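Local coordinates for protein glucosamine kinase (Streptacidiphilus jiangxiensis, PDB 6HWJ) that phosphorylates D-glucosamine to D-glucosamine 6-phosphate with ATP and magnesium, and acts more weakly on glucose, at residues 212-220 / 367-376. Sequence-based numbering, arbitrary orientation.
Sequences MDQALLPAA and AWIAAAQRSF
The indole NE1 of W368 gives a hydrogen bond of 2.9 Å to the backbone O of A215. The N-H points at the oxygen at 158°, and the oxygen lies in the indole plane. The donor stands above the carbonyl plane. This carbonyl lies at the kink of helix 212-234, where P218 and A219 lack the usual bond to the preceding turn. The indole therefore supplies a donor at a break in the helix. W368 has CG anti to its backbone N (chi1 172°), which swings the ring across to the other helix. A372 CB covers the centre of one ring face. M212 bends at chi2 and chi3 and brings SD to the ring edge, a Met-aromatic contact. M212 SD lies 3.9 Å from W368 CB.

L216 is a knob in the hole formed by W368, A371, A372 and S375. L216 CD2 comes to 3.4 Å from A372 N. S375 OG gives a hydrogen bond to A371 O at 2.8 Å, and S375 N reaches the same oxygen from the opposite face. Further along, A219 CB packs on A372 CB at 3.9 Å. A219 O takes a CA-H...O contact from F376 CA at 3.4 Å. At this end the CA atoms of A220 and F376 are 4.6 Å apart.

The two helix segments run in broadly the same direction, crossing at -42° with axes 7.8 Å apart. Helix 194-207 packs on A215 and W368 through L205, while F376 reaches M342 and T343 of helix 335-356. The contact thus joins helices 212-234 and 362-386.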
ATOM      1  N   MET A 212      22.392  10.641 -18.107  1.00 30.41           N
ATOM      2  CA  MET A 212      21.050  10.155 -18.388  1.00 33.86           C
ATOM      3  C   MET A 212      20.956   8.652 -18.170  1.00 31.25           C
ATOM      4  O   MET A 212      20.003   8.161 -17.553  1.00 28.09           O
ATOM      5  CB  MET A 212      20.655  10.517 -19.830  1.00 34.14           C
ATOM      6  CG  MET A 212      19.223  10.163 -20.190  1.00 32.27           C
ATOM      7  SD  MET A 212      18.001  11.003 -19.180  1.00 36.56           S
ATOM      8  CE  MET A 212      18.105  12.672 -19.805  1.00 33.63           C
ATOM      9  N   ASP A 213      21.952   7.895 -18.654  1.00 33.38           N
ATOM     10  CA  ASP A 213      21.935   6.445 -18.467  1.00 32.75           C
ATOM     11  C   ASP A 213      21.842   6.086 -16.991  1.00 34.47           C
ATOM     12  O   ASP A 213      21.062   5.211 -16.596  1.00 33.45           O
ATOM     13  CB  ASP A 213      23.184   5.819 -19.085  1.00 40.08           C
ATOM     14  CG  ASP A 213      23.253   4.334 -18.862  1.00 37.07           C
ATOM     15  OD1 ASP A 213      22.476   3.611 -19.517  1.00 37.28           O
ATOM     16  OD2 ASP A 213      24.058   3.889 -18.010  1.00 37.99           O
ATOM     17  N   GLN A 214      22.650   6.743 -16.158  1.00 33.35           N
ATOM     18  CA  GLN A 214      22.652   6.437 -14.740  1.00 29.50           C
ATOM     19  C   GLN A 214      21.327   6.819 -14.101  1.00 28.11           C
ATOM     20  O   GLN A 214      20.814   6.097 -13.239  1.00 25.08           O
ATOM     21  CB  GLN A 214      23.797   7.168 -14.045  1.00 31.23           C
ATOM     22  CG  GLN A 214      25.151   6.602 -14.398  1.00 32.85           C
ATOM     23  CD  GLN A 214      26.277   7.525 -13.992  1.00 42.42           C
ATOM     24  OE1 GLN A 214      26.125   8.753 -13.972  1.00 39.32           O
ATOM     25  NE2 GLN A 214      27.424   6.935 -13.672  1.00 46.91           N
ATOM     26  N   ALA A 215      20.771   7.959 -14.509  1.00 25.13           N
ATOM     27  CA  ALA A 215      19.507   8.400 -13.920  1.00 28.72           C
ATOM     28  C   ALA A 215      18.323   7.583 -14.422  1.00 27.94           C
ATOM     29  O   ALA A 215      17.281   7.562 -13.758  1.00 25.38           O
ATOM     30  CB  ALA A 215      19.280   9.874 -14.205  1.00 27.85           C
ATOM     31  N   LEU A 216      18.462   6.907 -15.555  1.00 27.33           N
ATOM     32  CA  LEU A 216      17.389   6.070 -16.075  1.00 29.34           C
ATOM     33  C   LEU A 216      17.383   4.665 -15.475  1.00 27.58           C
ATOM     34  O   LEU A 216      16.342   4.001 -15.476  1.00 28.58           O
ATOM     35  CB  LEU A 216      17.490   5.958 -17.594  1.00 28.10           C
ATOM     36  CG  LEU A 216      17.089   7.201 -18.383  1.00 30.74           C
ATOM     37  CD1 LEU A 216      17.427   7.064 -19.847  1.00 33.70           C
ATOM     38  CD2 LEU A 216      15.569   7.492 -18.211  1.00 32.36           C
ATOM     39  N   LEU A 217      18.500   4.198 -14.952  1.00 27.10           N
ATOM     40  CA  LEU A 217      18.550   2.816 -14.475  1.00 26.87           C
ATOM     41  C   LEU A 217      17.485   2.522 -13.430  1.00 25.00           C
ATOM     42  O   LEU A 217      16.832   1.464 -13.527  1.00 26.92           O
ATOM     43  CB  LEU A 217      19.957   2.498 -13.945  1.00 28.18           C
ATOM     44  CG  LEU A 217      20.117   1.120 -13.294  1.00 28.95           C
ATOM     45  CD1 LEU A 217      19.824   0.000 -14.274  1.00 29.52           C
ATOM     46  CD2 LEU A 217      21.541   0.982 -12.714  1.00 33.25           C
ATOM     47  N   PRO A 218      17.247   3.370 -12.423  1.00 27.35           N
ATOM     48  CA  PRO A 218      16.193   3.035 -11.445  1.00 28.18           C
ATOM     49  C   PRO A 218      14.825   2.829 -12.084  1.00 28.97           C
ATOM     50  O   PRO A 218      14.041   1.995 -11.611  1.00 27.48           O
ATOM     51  CB  PRO A 218      16.194   4.242 -10.487  1.00 25.65           C
ATOM     52  CG  PRO A 218      17.611   4.790 -10.616  1.00 28.90           C
ATOM     53  CD  PRO A 218      17.952   4.609 -12.069  1.00 27.60           C
ATOM     54  N   ALA A 219      14.501   3.573 -13.132  1.00 29.94           N
ATOM     55  CA  ALA A 219      13.214   3.381 -13.785  1.00 29.37           C
ATOM     56  C   ALA A 219      13.120   1.978 -14.373  1.00 28.71           C
ATOM     57  O   ALA A 219      12.062   1.334 -14.304  1.00 26.88           O
ATOM     58  CB  ALA A 219      12.997   4.439 -14.863  1.00 30.10           C
ATOM     59  N   ALA A 220      14.222   1.485 -14.944  1.00 26.71           N
ATOM     60  CA  ALA A 220      14.249   0.122 -15.463  1.00 24.32           C
ATOM     61  C   ALA A 220      14.202  -0.898 -14.346  1.00 26.42           C
ATOM     62  O   ALA A 220      13.551  -1.943 -14.478  1.00 28.82           O
ATOM     63  CB  ALA A 220      15.496  -0.106 -16.333  1.00 28.64           C
ATOM     64  N   ALA A 367      13.356  15.369 -20.675  1.00 36.31           N
ATOM     65  CA  ALA A 367      13.848  14.231 -21.438  1.00 36.08           C
ATOM     66  C   ALA A 367      13.848  12.975 -20.582  1.00 33.44           C
ATOM     67  O   ALA A 367      13.494  11.884 -21.053  1.00 32.56           O
ATOM     68  CB  ALA A 367      15.257  14.511 -21.955  1.00 39.07           C
ATOM     69  N   TRP A 368      14.204  13.117 -19.303  1.00 29.42           N
ATOM     70  CA  TRP A 368      14.226  11.967 -18.409  1.00 29.47           C
ATOM     71  C   TRP A 368      12.813  11.455 -18.136  1.00 32.34           C
ATOM     72  O   TRP A 368      12.588  10.237 -18.048  1.00 32.19           O
ATOM     73  CB  TRP A 368      14.936  12.342 -17.089  1.00 26.59           C
ATOM     74  CG  TRP A 368      14.839  11.269 -16.044  1.00 25.97           C
ATOM     75  CD1 TRP A 368      15.736  10.269 -15.804  1.00 27.52           C
ATOM     76  CD2 TRP A 368      13.765  11.081 -15.122  1.00 25.44           C
ATOM     77  NE1 TRP A 368      15.282   9.466 -14.767  1.00 29.41           N
ATOM     78  CE2 TRP A 368      14.074   9.942 -14.341  1.00 27.08           C
ATOM     79  CE3 TRP A 368      12.573  11.778 -14.862  1.00 26.68           C
ATOM     80  CZ2 TRP A 368      13.234   9.479 -13.321  1.00 25.50           C
ATOM     81  CZ3 TRP A 368      11.742  11.320 -13.848  1.00 25.01           C
ATOM     82  CH2 TRP A 368      12.077  10.190 -13.083  1.00 25.70           C
ATOM     83  N   ILE A 369      11.846  12.361 -17.980  1.00 32.12           N
ATOM     84  CA  ILE A 369      10.466  11.930 -17.767  1.00 30.08           C
ATOM     85  C   ILE A 369      10.022  10.986 -18.880  1.00 28.57           C
ATOM     86  O   ILE A 369       9.495   9.892 -18.623  1.00 27.85           O
ATOM     87  CB  ILE A 369       9.532  13.151 -17.666  1.00 31.76           C
ATOM     88  CG1 ILE A 369       9.822  13.926 -16.375  1.00 32.25           C
ATOM     89  CG2 ILE A 369       8.059  12.698 -17.721  1.00 30.87           C
ATOM     90  CD1 ILE A 369       8.983  15.189 -16.221  1.00 33.10           C
ATOM     91  N   ALA A 370      10.208  11.407 -20.137  1.00 30.35           N
ATOM     92  CA  ALA A 370       9.792  10.584 -21.262  1.00 33.16           C
ATOM     93  C   ALA A 370      10.605   9.296 -21.331  1.00 34.86           C
ATOM     94  O   ALA A 370      10.049   8.200 -21.496  1.00 32.46           O
ATOM     95  CB  ALA A 370       9.932  11.379 -22.567  1.00 32.97           C
ATOM     96  N   ALA A 371      11.932   9.405 -21.193  1.00 34.27           N
ATOM     97  CA  ALA A 371      12.781   8.222 -21.292  1.00 31.15           C
ATOM     98  C   ALA A 371      12.569   7.273 -20.120  1.00 29.72           C
ATOM     99  O   ALA A 371      12.676   6.043 -20.289  1.00 29.83           O
ATOM    100  CB  ALA A 371      14.239   8.655 -21.392  1.00 33.26           C
ATOM    101  N   ALA A 372      12.247   7.805 -18.940  1.00 27.84           N
ATOM    102  CA  ALA A 372      12.040   6.944 -17.775  1.00 30.35           C
ATOM    103  C   ALA A 372      10.780   6.100 -17.932  1.00 33.39           C
ATOM    104  O   ALA A 372      10.762   4.914 -17.568  1.00 28.99           O
ATOM    105  CB  ALA A 372      11.960   7.789 -16.498  1.00 29.52           C
ATOM    106  N   GLN A 373       9.717   6.684 -18.505  1.00 33.67           N
ATOM    107  CA  GLN A 373       8.509   5.910 -18.751  1.00 33.09           C
ATOM    108  C   GLN A 373       8.766   4.801 -19.756  1.00 31.95           C
ATOM    109  O   GLN A 373       8.295   3.680 -19.566  1.00 30.71           O
ATOM    110  CB  GLN A 373       7.375   6.854 -19.188  1.00 38.70           C
ATOM    111  CG  GLN A 373       6.964   7.800 -18.015  1.00 51.93           C
ATOM    112  CD  GLN A 373       5.876   8.819 -18.360  1.00 58.30           C
ATOM    113  OE1 GLN A 373       4.719   8.468 -18.562  1.00 59.38           O
ATOM    114  NE2 GLN A 373       6.250  10.091 -18.395  1.00 61.16           N
ATOM    115  N   ARG A 374       9.543   5.083 -20.816  1.00 32.60           N
ATOM    116  CA  ARG A 374       9.911   4.046 -21.766  1.00 36.46           C
ATOM    117  C   ARG A 374      10.815   2.990 -21.127  1.00 34.76           C
ATOM    118  O   ARG A 374      10.625   1.784 -21.360  1.00 30.06           O
ATOM    119  CB  ARG A 374      10.593   4.678 -22.977  1.00 47.78           C
ATOM    120  CG  ARG A 374      11.081   3.680 -24.034  1.00 63.18           C
ATOM    121  CD  ARG A 374       9.975   2.715 -24.451  1.00 77.88           C
ATOM    122  NE  ARG A 374       8.761   3.417 -24.858  1.00 89.05           N
ATOM    123  CZ  ARG A 374       7.562   2.852 -24.963  1.00 96.38           C
ATOM    124  NH1 ARG A 374       6.520   3.579 -25.338  1.00 99.54           N
ATOM    125  NH2 ARG A 374       7.403   1.564 -24.689  1.00 98.63           N
ATOM    126  N   SER A 375      11.797   3.418 -20.317  1.00 33.46           N
ATOM    127  CA  SER A 375      12.672   2.461 -19.645  1.00 36.11           C
ATOM    128  C   SER A 375      11.885   1.537 -18.725  1.00 32.39           C
ATOM    129  O   SER A 375      12.148   0.332 -18.678  1.00 32.96           O
ATOM    130  CB  SER A 375      13.760   3.192 -18.841  1.00 37.03           C
ATOM    131  OG  SER A 375      14.545   4.034 -19.673  1.00 41.35           O
ATOM    132  N   PHE A 376      10.939   2.091 -17.966  1.00 28.06           N
ATOM    133  CA  PHE A 376      10.123   1.283 -17.073  1.00 30.26           C
ATOM    134  C   PHE A 376       9.321   0.249 -17.844  1.00 27.74           C
ATOM    135  O   PHE A 376       9.364  -0.943 -17.532  1.00 29.22           O
ATOM    136  CB  PHE A 376       9.179   2.180 -16.260  1.00 28.36           C
ATOM    137  CG  PHE A 376       8.266   1.419 -15.345  1.00 27.22           C
ATOM    138  CD1 PHE A 376       7.092   0.863 -15.820  1.00 27.49           C
ATOM    139  CD2 PHE A 376       8.593   1.247 -14.008  1.00 26.99           C
ATOM    140  CE1 PHE A 376       6.269   0.144 -14.987  1.00 28.87           C
ATOM    141  CE2 PHE A 376       7.755   0.561 -13.166  1.00 27.69           C
ATOM    142  CZ  PHE A 376       6.600  -0.013 -13.658  1.00 28.47           C
TER